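PDB 2Q37: uric acid degradation bifunctional protein TTL from Arabidopsis thaliana, which hydrolyses 5-hydroxyisourate and then decarboxylates the product OHCU stereoselectively to (S)-allantoin, the second step being the work of the N-terminal domain described here. Local coordinates for residues 36-42 against 61-66; 54-59 against 171-175; 122-127 against 150-155; 132-138 against 165-169. All coordinates share one frame; numbering follows the deposited sequence.

Overall arrangement
All four contacts lie within the all-helical OHCU decarboxylase domain. Contact 4 is the buried one, nearest the centre of the chain, where the loop 132-138 meets helix 155-178 and helps hold the bound allantoin. The other three are partly buried. Contacts 1 and 2 share helix 51-64 and touch through Phe39 and Ala58; contacts 2 and 4 share helix 155-178 and touch where Met167 packs on Ala58, Arg59 and Met174. Contact 3 lies across the chain's centre from contact 2 and meets contact 4 through Arg150. Chemistry follows place: apolar packing in contact 1, a salt bridge in contact 2, a lysine bonded to a backbone carbonyl in contact 3, and a buried carboxylate in contact 4.

Contact 1: residues 36-42 against 61-66; sequences SSEFAKQ and IWFNQV
Phe39 and Val66 bring the two backbones closest, their CA atoms 6.4 Å apart, where the first turns of helix 37-44 face the C-terminal end of helix 51-64. CG1 of Val66 is shared by several groups: it lies 3.9 Å from Phe39 N and 4.1 Å from Phe39 CB, and it also meets Glu38 CG and the amide of Gln42. The Phe39 side chain crosses Ile61 and Trp62 at about a right angle; its CD2 lies 4.1 Å from Ile61 CG2 and also meets Trp62 CE3. With CG anti to the backbone N, chi1 of 168° carries CD2 of the Phe39 ring to where both partners meet it. Ser36 is the N-cap of helix 37-44; its OG accepts from Phe39 N at 3.1 Å in a nearly straight bond, while its CB sits at the edge of the Trp62 ring, near the ring plane, 4.0 Å from CZ3. The indole NH of Trp62 is used by Ala163 O, and its ring stacks with Trp71, so the tryptophan joins this small N-terminal helix to the helices 68-76 and 155-178. Further along, the extended Gln42 slides past Ile61 in the opposite sense, OE1 lying 3.7 Å from Ile61 CG2 and 3.5 Å from Gln65 CB. Glu38 OE2, one turn back, accepts from Gln42 NE2 on its anti lone pair, tilted from the plane of the Gln42 amide, which helps fix the rotation of that amide. Helix 37-44 belongs to the region required for binding BRI1.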
# COMPACT_ATOMS: atom_id res chain seq x y z
N SER A 36 6.99 -12.23 -3.99
CA SER A 36 5.96 -12.35 -2.96
C SER A 36 5.88 -13.77 -2.42
O SER A 36 5.57 -14.72 -3.15
CB SER A 36 4.59 -11.93 -3.51
OG SER A 36 3.57 -12.15 -2.55
N SER A 37 6.16 -13.91 -1.13
CA SER A 37 6.12 -15.21 -0.46
C SER A 37 4.70 -15.76 -0.52
O SER A 37 4.49 -16.93 -0.81
CB SER A 37 6.56 -15.05 1.00
OG SER A 37 7.87 -14.50 1.08
N GLU A 38 3.73 -14.88 -0.24
CA GLU A 38 2.32 -15.24 -0.24
C GLU A 38 1.85 -15.71 -1.61
O GLU A 38 1.15 -16.72 -1.73
CB GLU A 38 1.48 -14.05 0.22
CG GLU A 38 0.03 -14.39 0.49
CD GLU A 38 -0.11 -15.66 1.33
OE1 GLU A 38 0.59 -15.78 2.37
OE2 GLU A 38 -0.92 -16.53 0.95
N PHE A 39 2.23 -14.98 -2.65
CA PHE A 39 1.85 -15.34 -4.01
C PHE A 39 2.45 -16.71 -4.36
O PHE A 39 1.77 -17.57 -4.94
CB PHE A 39 2.33 -14.27 -5.00
CG PHE A 39 2.24 -14.69 -6.44
CD1 PHE A 39 3.26 -15.44 -7.03
CD2 PHE A 39 1.11 -14.37 -7.20
CE1 PHE A 39 3.16 -15.88 -8.35
CE2 PHE A 39 1.00 -14.81 -8.53
CZ PHE A 39 2.03 -15.57 -9.11
N ALA A 40 3.71 -16.91 -3.99
CA ALA A 40 4.39 -18.17 -4.25
C ALA A 40 3.64 -19.28 -3.53
O ALA A 40 3.32 -20.31 -4.11
CB ALA A 40 5.85 -18.11 -3.76
N LYS A 41 3.35 -19.04 -2.25
CA LYS A 41 2.64 -20.00 -1.42
C LYS A 41 1.30 -20.41 -2.03
O LYS A 41 1.04 -21.60 -2.27
CB LYS A 41 2.41 -19.41 -0.03
CG LYS A 41 1.80 -20.39 0.98
CD LYS A 41 1.51 -19.72 2.32
CE LYS A 41 2.73 -18.99 2.90
NZ LYS A 41 3.93 -19.85 3.06
N GLN A 42 0.44 -19.43 -2.29
CA GLN A 42 -0.88 -19.70 -2.85
C GLN A 42 -0.81 -20.39 -4.19
O GLN A 42 -1.73 -21.11 -4.58
CB GLN A 42 -1.67 -18.40 -2.96
CG GLN A 42 -2.09 -17.83 -1.62
CD GLN A 42 -2.99 -16.62 -1.75
OE1 GLN A 42 -4.00 -16.66 -2.45
NE2 GLN A 42 -2.63 -15.53 -1.07
N ILE A 61 -4.98 -14.04 -8.15
CA ILE A 61 -4.38 -14.10 -6.83
C ILE A 61 -3.61 -12.80 -6.55
O ILE A 61 -3.73 -12.20 -5.47
CB ILE A 61 -3.42 -15.28 -6.74
CG1 ILE A 61 -4.21 -16.58 -6.80
CG2 ILE A 61 -2.56 -15.18 -5.48
CD1 ILE A 61 -3.33 -17.83 -6.88
N TRP A 62 -2.85 -12.35 -7.54
CA TRP A 62 -2.05 -11.15 -7.40
C TRP A 62 -2.88 -9.89 -7.18
O TRP A 62 -2.60 -9.10 -6.28
CB TRP A 62 -1.15 -10.99 -8.63
CG TRP A 62 -0.33 -9.76 -8.62
CD1 TRP A 62 -0.53 -8.64 -9.38
CD2 TRP A 62 0.80 -9.49 -7.79
NE1 TRP A 62 0.40 -7.69 -9.06
CE2 TRP A 62 1.23 -8.18 -8.09
CE3 TRP A 62 1.49 -10.23 -6.82
CZ2 TRP A 62 2.33 -7.59 -7.44
CZ3 TRP A 62 2.58 -9.65 -6.18
CH2 TRP A 62 2.99 -8.34 -6.50
N PHE A 63 -3.92 -9.72 -7.99
CA PHE A 63 -4.78 -8.55 -7.90
C PHE A 63 -5.90 -8.61 -6.85
O PHE A 63 -6.40 -7.57 -6.42
CB PHE A 63 -5.40 -8.23 -9.26
CG PHE A 63 -4.43 -7.66 -10.24
CD1 PHE A 63 -3.79 -6.45 -9.99
CD2 PHE A 63 -4.12 -8.35 -11.43
CE1 PHE A 63 -2.86 -5.92 -10.89
CE2 PHE A 63 -3.20 -7.83 -12.35
CZ PHE A 63 -2.56 -6.62 -12.08
N ASN A 64 -6.30 -9.80 -6.41
CA ASN A 64 -7.38 -9.86 -5.44
C ASN A 64 -7.13 -10.65 -4.16
O ASN A 64 -7.96 -10.62 -3.25
CB ASN A 64 -8.64 -10.41 -6.11
CG ASN A 64 -8.90 -9.79 -7.46
OD1 ASN A 64 -8.96 -8.57 -7.59
ND2 ASN A 64 -9.05 -10.63 -8.47
N GLN A 65 -6.00 -11.36 -4.05
CA GLN A 65 -5.76 -12.14 -2.84
C GLN A 65 -4.58 -11.72 -1.98
O GLN A 65 -4.68 -11.69 -0.75
CB GLN A 65 -5.62 -13.63 -3.19
CG GLN A 65 -6.88 -14.23 -3.77
CD GLN A 65 -8.14 -13.74 -3.05
OE1 GLN A 65 -8.26 -13.86 -1.82
NE2 GLN A 65 -9.07 -13.19 -3.83
N VAL A 66 -3.46 -11.40 -2.59
CA VAL A 66 -2.32 -10.98 -1.82
C VAL A 66 -2.55 -9.53 -1.37
O VAL A 66 -3.16 -8.73 -2.10
CB VAL A 66 -1.04 -11.11 -2.65
CG1 VAL A 66 -0.84 -12.60 -3.04
CG2 VAL A 66 -1.14 -10.24 -3.90

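Contact 2: residues 54-59 against 171-175; sequences AIYTAR and ELRMA
Arg59 and Glu171 carry the polar part of this contact, a salt bridge between two roughly antiparallel helices. Arg59 NE donates to Glu171 OE2 at 2.9 Å, and NH2 makes a weak bond to Glu171 OE1 at 2.7 Å. The pairing is not coplanar: guanidinium and carboxylate planes stand 74° apart, and although OE2 lies in the guanidinium plane, NE meets that oxygen from above the carboxylate. The Arg59 chain is extended from CG to NE, which carries the guanidinium across to the acid, and Ile55 CG2 covers one face of the guanidinium. A methionine in place of Arg59 would probably leave the Glu171 carboxylate without its cationic mate and free to turn.

The apolar part is built by Ile55, Ala58 and Met174, the last a selenomethionine. Ala58 CB rests 3.8 Å from Met174 SE, while Ile55 CG2 lies 4.0 Å from the CG methylene of Glu171, the two side chains crossing at about a right angle.

The axes of the segments 54-59 and 171-175 approach to 10.7 Å at 151°, a wide spacing bridged by the long side chains. From another side of the 171-175 turn, Arg173 reaches the allantoin pocket and pairs with Glu100. Met167, one turn further back in helix 155-178, packs against Ala58 and Arg59, and helix 37-44 covers Ala58 through Phe39 and Met43.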
# COMPACT_ATOMS: atom_id res chain seq x y z
N ALA A 54 -2.75 -21.01 -15.81
CA ALA A 54 -1.80 -20.62 -14.78
C ALA A 54 -1.67 -19.10 -14.76
O ALA A 54 -1.57 -18.50 -13.70
CB ALA A 54 -0.46 -21.26 -15.04
N ILE A 55 -1.67 -18.49 -15.95
CA ILE A 55 -1.56 -17.04 -16.07
C ILE A 55 -2.75 -16.38 -15.37
O ILE A 55 -2.58 -15.53 -14.49
CB ILE A 55 -1.54 -16.60 -17.56
CG1 ILE A 55 -0.40 -17.29 -18.31
CG2 ILE A 55 -1.38 -15.08 -17.66
CD1 ILE A 55 0.97 -16.65 -18.12
N TYR A 56 -3.96 -16.79 -15.77
CA TYR A 56 -5.20 -16.25 -15.21
C TYR A 56 -5.34 -16.44 -13.70
O TYR A 56 -5.88 -15.59 -12.99
CB TYR A 56 -6.41 -16.89 -15.90
CG TYR A 56 -6.42 -16.75 -17.40
CD1 TYR A 56 -5.78 -15.69 -18.03
CD2 TYR A 56 -7.08 -17.69 -18.19
CE1 TYR A 56 -5.78 -15.56 -19.41
CE2 TYR A 56 -7.10 -17.58 -19.58
CZ TYR A 56 -6.45 -16.51 -20.18
OH TYR A 56 -6.44 -16.39 -21.54
N THR A 57 -4.87 -17.58 -13.20
CA THR A 57 -4.96 -17.85 -11.78
C THR A 57 -3.93 -17.01 -11.03
O THR A 57 -4.08 -16.71 -9.84
CB THR A 57 -4.70 -19.34 -11.51
OG1 THR A 57 -5.71 -20.11 -12.19
CG2 THR A 57 -4.72 -19.65 -10.02
N ALA A 58 -2.88 -16.62 -11.74
CA ALA A 58 -1.82 -15.83 -11.14
C ALA A 58 -2.32 -14.40 -10.99
O ALA A 58 -2.19 -13.79 -9.93
CB ALA A 58 -0.57 -15.88 -12.00
N ARG A 59 -2.92 -13.88 -12.05
CA ARG A 59 -3.43 -12.53 -12.01
C ARG A 59 -4.51 -12.33 -10.95
O ARG A 59 -4.53 -11.30 -10.28
CB ARG A 59 -3.99 -12.13 -13.36
CG ARG A 59 -2.96 -12.04 -14.45
CD ARG A 59 -3.66 -11.58 -15.71
NE ARG A 59 -2.78 -11.43 -16.85
CZ ARG A 59 -3.12 -11.77 -18.09
NH1 ARG A 59 -4.32 -12.27 -18.34
NH2 ARG A 59 -2.27 -11.59 -19.07
N GLU A 171 4.31 -12.53 -15.62
CA GLU A 171 3.74 -13.23 -16.77
C GLU A 171 4.82 -13.62 -17.76
O GLU A 171 4.78 -14.70 -18.36
CB GLU A 171 2.77 -12.35 -17.53
CG GLU A 171 1.37 -12.28 -16.98
CD GLU A 171 0.51 -11.36 -17.84
OE1 GLU A 171 0.44 -11.62 -19.06
OE2 GLU A 171 -0.06 -10.38 -17.29
N LEU A 172 5.76 -12.70 -17.93
CA LEU A 172 6.88 -12.85 -18.84
C LEU A 172 7.75 -14.03 -18.42
O LEU A 172 8.19 -14.82 -19.27
CB LEU A 172 7.71 -11.56 -18.79
CG LEU A 172 8.31 -11.05 -20.10
CD1 LEU A 172 9.60 -11.80 -20.40
CD2 LEU A 172 7.29 -11.20 -21.23
N ARG A 173 7.97 -14.15 -17.12
CA ARG A 173 8.78 -15.22 -16.58
C ARG A 173 8.06 -16.55 -16.51
O ARG A 173 8.69 -17.60 -16.51
CB ARG A 173 9.29 -14.85 -15.19
CG ARG A 173 10.23 -13.67 -15.21
CD ARG A 173 10.70 -13.28 -13.84
NE ARG A 173 11.57 -12.13 -13.93
CZ ARG A 173 12.22 -11.59 -12.90
NH1 ARG A 173 12.10 -12.11 -11.68
NH2 ARG A 173 13.03 -10.55 -13.10
N MSE A 174 6.73 -16.52 -16.45
CA MSE A 174 5.97 -17.76 -16.39
C MSE A 174 5.96 -18.41 -17.77
O MSE A 174 5.95 -19.63 -17.89
CB MSE A 174 4.53 -17.50 -15.94
CG MSE A 174 4.41 -16.90 -14.54
SE MSE A 174 2.61 -17.03 -13.80
CE MSE A 174 1.66 -16.03 -15.13
N ALA A 175 5.96 -17.58 -18.80
CA ALA A 175 5.96 -18.09 -20.15
C ALA A 175 7.28 -18.83 -20.35
O ALA A 175 7.33 -19.88 -21.01
CB ALA A 175 5.84 -16.95 -21.14

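Contact 3: residues 122-127 against 150-155; sequences LYKKKF and RYENRP
Lys126 NZ donates to the carbonyl oxygen of Tyr151 at 2.7 Å, the donor tilted 21° from the carbonyl plane, and it also lies 2.9 Å from Asn153 O. These two carbonyls belong to the type I beta turn Arg150-Asn153, which ends helix 140-150 and leads into helix 155-178, so the lysine at the end of helix 110-127 binds to the backbone of an interhelical turn. To get there the chain of Lys126 runs over one face of the Tyr151 ring, its CD 3.7 Å from the ring centroid in a CH-pi contact. The Lys126 chain leaves with CG anti to the backbone N (chi1 -176°), which lays it along the ring, and a bend at chi4 of -77° turns NZ to the carbonyl. The edge of the same ring meets Leu122 O, 3.5 Å from Tyr151 CE1, and Tyr123 CA.

Phe127 fits into the bend of the loop with its rim: Tyr151 O, Asn153 O, Arg154 C and Pro155 CA all lie at its edge, Phe127 CZ coming 3.3 Å from Asn153 O. Pro155 starts the next helix, with Arg154 at its N-cap position, and the proline side chain crosses the phenylalanine at about a right angle. Phe127 CD2 in turn lies over one face of the Tyr123 ring.

Glu158 in helix 155-178 accepts from the Tyr123 hydroxyl and pairs with Arg150, which also reaches Ile132 O, of a residue lining the allantoin pocket. Arg154 bonds to Phe63 O of the second subunit, where Pro155 packs on Val66 of that subunit. Within this contact, Phe127 CD1 lies 3.4 Å from Pro155 CA.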
# COMPACT_ATOMS: atom_id res chain seq x y z
N LEU A 122 15.60 9.29 -5.52
CA LEU A 122 14.52 10.26 -5.33
C LEU A 122 13.16 9.58 -5.28
O LEU A 122 12.31 9.95 -4.47
CB LEU A 122 14.47 11.28 -6.47
CG LEU A 122 15.71 12.08 -6.84
CD1 LEU A 122 15.27 13.18 -7.82
CD2 LEU A 122 16.36 12.70 -5.60
N TYR A 123 12.95 8.60 -6.15
CA TYR A 123 11.69 7.88 -6.22
C TYR A 123 11.42 7.04 -4.98
O TYR A 123 10.29 6.99 -4.48
CB TYR A 123 11.68 7.03 -7.50
CG TYR A 123 10.42 6.24 -7.77
CD1 TYR A 123 10.10 5.10 -7.03
CD2 TYR A 123 9.56 6.62 -8.80
CE1 TYR A 123 8.95 4.36 -7.29
CE2 TYR A 123 8.40 5.88 -9.08
CZ TYR A 123 8.11 4.75 -8.32
OH TYR A 123 6.98 4.03 -8.57
N LYS A 124 12.45 6.39 -4.46
CA LYS A 124 12.33 5.54 -3.28
C LYS A 124 11.96 6.39 -2.08
O LYS A 124 11.16 5.98 -1.24
CB LYS A 124 13.65 4.82 -3.02
CG LYS A 124 13.49 3.46 -2.38
CD LYS A 124 13.09 3.56 -0.93
CE LYS A 124 13.07 2.18 -0.28
NZ LYS A 124 14.28 1.38 -0.66
N LYS A 125 12.55 7.58 -2.01
CA LYS A 125 12.27 8.49 -0.92
C LYS A 125 10.79 8.88 -0.97
O LYS A 125 10.07 8.79 0.03
CB LYS A 125 13.15 9.76 -1.02
CG LYS A 125 12.86 10.79 0.08
CD LYS A 125 13.63 12.11 -0.06
CE LYS A 125 13.32 13.04 1.14
NZ LYS A 125 13.96 14.41 1.10
N LYS A 126 10.34 9.29 -2.15
CA LYS A 126 8.95 9.70 -2.30
C LYS A 126 7.91 8.60 -2.15
O LYS A 126 6.97 8.74 -1.37
CB LYS A 126 8.75 10.41 -3.64
CG LYS A 126 7.34 10.98 -3.87
CD LYS A 126 7.36 11.92 -5.09
CE LYS A 126 6.03 12.60 -5.39
NZ LYS A 126 5.04 11.70 -6.05
N PHE A 127 8.07 7.48 -2.85
CA PHE A 127 7.06 6.42 -2.80
C PHE A 127 7.20 5.30 -1.78
O PHE A 127 6.23 4.63 -1.47
CB PHE A 127 6.87 5.86 -4.21
CG PHE A 127 6.34 6.88 -5.19
CD1 PHE A 127 4.99 7.23 -5.18
CD2 PHE A 127 7.19 7.53 -6.07
CE1 PHE A 127 4.50 8.22 -6.05
CE2 PHE A 127 6.71 8.53 -6.94
CZ PHE A 127 5.36 8.88 -6.93
N ARG A 150 6.41 9.16 -14.03
CA ARG A 150 5.71 8.56 -12.90
C ARG A 150 5.96 9.20 -11.54
O ARG A 150 5.16 9.04 -10.62
CB ARG A 150 6.01 7.06 -12.84
CG ARG A 150 5.28 6.28 -13.93
CD ARG A 150 5.79 4.86 -14.06
NE ARG A 150 5.76 4.16 -12.78
CZ ARG A 150 6.05 2.87 -12.65
NH1 ARG A 150 6.37 2.15 -13.71
NH2 ARG A 150 6.02 2.32 -11.44
N TYR A 151 7.07 9.92 -11.43
CA TYR A 151 7.41 10.58 -10.19
C TYR A 151 6.32 11.57 -9.72
O TYR A 151 6.15 11.82 -8.53
CB TYR A 151 8.74 11.32 -10.36
CG TYR A 151 9.31 11.84 -9.06
CD1 TYR A 151 9.88 10.97 -8.13
CD2 TYR A 151 9.25 13.19 -8.74
CE1 TYR A 151 10.38 11.44 -6.93
CE2 TYR A 151 9.75 13.67 -7.54
CZ TYR A 151 10.31 12.79 -6.64
OH TYR A 151 10.79 13.26 -5.45
N GLU A 152 5.57 12.10 -10.68
CA GLU A 152 4.51 13.06 -10.39
C GLU A 152 3.14 12.45 -10.05
O GLU A 152 2.14 13.17 -9.97
CB GLU A 152 4.33 14.02 -11.58
CG GLU A 152 4.82 15.43 -11.34
CD GLU A 152 6.32 15.51 -11.14
OE1 GLU A 152 7.05 14.92 -11.96
OE2 GLU A 152 6.76 16.17 -10.16
N ASN A 153 3.09 11.14 -9.86
CA ASN A 153 1.83 10.48 -9.53
C ASN A 153 1.64 10.48 -8.02
O ASN A 153 2.60 10.67 -7.27
CB ASN A 153 1.86 9.03 -10.03
CG ASN A 153 1.74 8.92 -11.54
OD1 ASN A 153 2.20 7.95 -12.15
ND2 ASN A 153 1.12 9.91 -12.16
N ARG A 154 0.41 10.27 -7.58
CA ARG A 154 0.12 10.19 -6.15
C ARG A 154 0.68 8.83 -5.70
O ARG A 154 0.61 7.85 -6.44
CB ARG A 154 -1.40 10.17 -5.89
CG ARG A 154 -2.24 11.34 -6.41
CD ARG A 154 -3.73 11.02 -6.14
NE ARG A 154 -3.94 10.63 -4.74
CZ ARG A 154 -4.88 9.79 -4.31
NH1 ARG A 154 -5.72 9.22 -5.17
NH2 ARG A 154 -4.96 9.48 -3.02
N PRO A 155 1.23 8.74 -4.48
CA PRO A 155 1.76 7.45 -4.03
C PRO A 155 0.80 6.27 -4.21
O PRO A 155 1.23 5.16 -4.56
CB PRO A 155 2.09 7.71 -2.56
CG PRO A 155 2.56 9.14 -2.59
CD PRO A 155 1.52 9.80 -3.49

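Contact 4: residues 132-138 against 165-169; sequences IICASGR and EQMKI. With 3AL (1-[(4S)-2,5-dioxoimidazolidin-4-yl]urea), chain B.
Glu165 lies alongside Ile133, both side chains pointing the same way, and slides past Ile132 in the opposite sense, with its CG 3.5 Å from Ile132 O. This is part of the wall of the OHCU decarboxylase active site, where the loop 132-138 runs over helix 155-178. With CG anti to the carbonyl carbon (chi1 -73°), a bend at chi2 brings the carboxylate to the loop, where OE1 takes the Cys134 N-H on its anti lone pair, the N 2.8 Å away and the bond almost straight. OE2 is met on its syn side, tilted from the carboxylate plane, by Lys168 NZ, and Arg138 NH2 adds a long salt bridge to OE1, the guanidinium and carboxylate planes 73° apart. The buried carboxylate thus holds the loop backbone while two cations probably stabilise its charge. A leucine in place of Glu165 would probably leave the Cys134 N-H without its acceptor and Lys168 without its mate, freeing the loop to shift.

Cys134 CB packs 3.8 Å from Ile169 CG1. The loop backbone also binds the ligand: Ile133 N donates to allantoin O2, Ala135 N to O8, and ligand N9 donates to Ile133 O at 2.9 Å. Gln166 OE1 is hydrogen-bonded to NE2 of His78, the proton donor of the reaction. Over one face of the allantoin ring, near its rim, Ile169 CD1 comes 3.2 Å from ligand N9.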
# COMPACT_ATOMS: atom_id res chain seq x y z
N ILE A 132 9.39 0.29 -10.26
CA ILE A 132 9.12 -1.00 -10.90
C ILE A 132 8.52 -0.82 -12.29
O ILE A 132 7.54 -0.11 -12.48
CB ILE A 132 8.12 -1.84 -10.07
CG1 ILE A 132 8.63 -2.00 -8.63
CG2 ILE A 132 7.93 -3.23 -10.72
CD1 ILE A 132 9.94 -2.78 -8.53
N ILE A 133 9.12 -1.47 -13.27
CA ILE A 133 8.65 -1.38 -14.64
C ILE A 133 9.16 -2.62 -15.34
O ILE A 133 10.29 -3.04 -15.10
CB ILE A 133 9.23 -0.14 -15.36
CG1 ILE A 133 8.47 0.13 -16.66
CG2 ILE A 133 10.70 -0.38 -15.70
CD1 ILE A 133 9.05 1.33 -17.51
N CYS A 134 8.32 -3.20 -16.19
CA CYS A 134 8.73 -4.36 -16.95
C CYS A 134 9.67 -3.80 -18.01
O CYS A 134 9.27 -3.00 -18.85
CB CYS A 134 7.50 -5.02 -17.60
SG CYS A 134 7.82 -6.55 -18.54
N ALA A 135 10.95 -4.18 -17.94
CA ALA A 135 11.96 -3.74 -18.91
C ALA A 135 12.01 -4.82 -19.98
O ALA A 135 11.59 -5.96 -19.72
CB ALA A 135 13.30 -3.63 -18.22
N SER A 136 12.50 -4.53 -21.17
CA SER A 136 12.53 -5.61 -22.16
C SER A 136 13.10 -5.20 -23.49
O SER A 136 14.15 -5.68 -23.92
CB SER A 136 11.15 -6.19 -22.38
OG SER A 136 11.14 -7.55 -21.98
N GLY A 137 12.36 -4.35 -24.18
CA GLY A 137 12.84 -3.85 -25.44
C GLY A 137 13.06 -2.41 -25.05
O GLY A 137 13.25 -1.53 -25.88
N ARG A 138 13.04 -2.17 -23.75
CA ARG A 138 13.20 -0.83 -23.26
C ARG A 138 14.65 -0.46 -23.03
O ARG A 138 15.49 -1.30 -22.70
CB ARG A 138 12.39 -0.65 -21.97
CG ARG A 138 11.02 -1.32 -22.02
CD ARG A 138 9.87 -0.34 -22.19
NE ARG A 138 8.86 -0.56 -21.15
CZ ARG A 138 8.03 -1.60 -21.11
NH1 ARG A 138 8.07 -2.53 -22.07
NH2 ARG A 138 7.18 -1.74 -20.08
N GLU A 165 3.00 -3.49 -13.39
CA GLU A 165 4.30 -3.73 -14.01
C GLU A 165 4.87 -5.06 -13.48
O GLU A 165 5.41 -5.88 -14.24
CB GLU A 165 5.24 -2.58 -13.69
CG GLU A 165 4.91 -1.31 -14.42
CD GLU A 165 4.84 -1.54 -15.91
OE1 GLU A 165 5.83 -2.05 -16.47
OE2 GLU A 165 3.80 -1.22 -16.53
N GLN A 166 4.74 -5.28 -12.17
CA GLN A 166 5.22 -6.49 -11.52
C GLN A 166 4.52 -7.71 -12.11
O GLN A 166 5.14 -8.75 -12.33
CB GLN A 166 4.95 -6.39 -10.02
CG GLN A 166 5.01 -7.66 -9.23
CD GLN A 166 6.41 -8.24 -9.17
OE1 GLN A 166 7.38 -7.53 -8.92
NE2 GLN A 166 6.51 -9.55 -9.40
N MSE A 167 3.23 -7.58 -12.36
CA MSE A 167 2.48 -8.70 -12.89
C MSE A 167 2.93 -9.00 -14.31
O MSE A 167 3.00 -10.16 -14.70
CB MSE A 167 0.98 -8.40 -12.89
CG MSE A 167 0.13 -9.58 -13.30
SE MSE A 167 0.28 -11.11 -12.09
CE MSE A 167 1.08 -12.42 -13.32
N LYS A 168 3.22 -7.96 -15.09
CA LYS A 168 3.69 -8.20 -16.44
C LYS A 168 5.02 -8.98 -16.41
O LYS A 168 5.23 -9.90 -17.20
CB LYS A 168 3.88 -6.88 -17.20
CG LYS A 168 2.58 -6.14 -17.52
CD LYS A 168 2.84 -5.04 -18.54
CE LYS A 168 2.35 -3.70 -18.06
NZ LYS A 168 2.68 -2.61 -19.03
N ILE A 169 5.92 -8.60 -15.50
CA ILE A 169 7.22 -9.24 -15.37
C ILE A 169 7.02 -10.72 -15.04
O ILE A 169 7.70 -11.59 -15.58
CB ILE A 169 8.03 -8.61 -14.22
CG1 ILE A 169 8.45 -7.19 -14.60
CG2 ILE A 169 9.23 -9.49 -13.88
CD1 ILE A 169 8.99 -6.36 -13.46
C4 3AL B . 12.57 -5.28 -12.61
C5 3AL B . 13.35 -6.47 -12.80
O5 3AL B . 14.11 -7.11 -12.11
N7 3AL B . 13.15 -6.97 -14.11
C8 3AL B . 12.27 -6.09 -14.71
O8 3AL B . 11.88 -6.23 -15.86
N9 3AL B . 11.90 -5.06 -13.85
N3 3AL B . 13.38 -4.18 -12.11
C2 3AL B . 12.67 -2.90 -11.85
N1 3AL B . 13.35 -2.00 -11.41
O2 3AL B . 11.38 -2.83 -12.09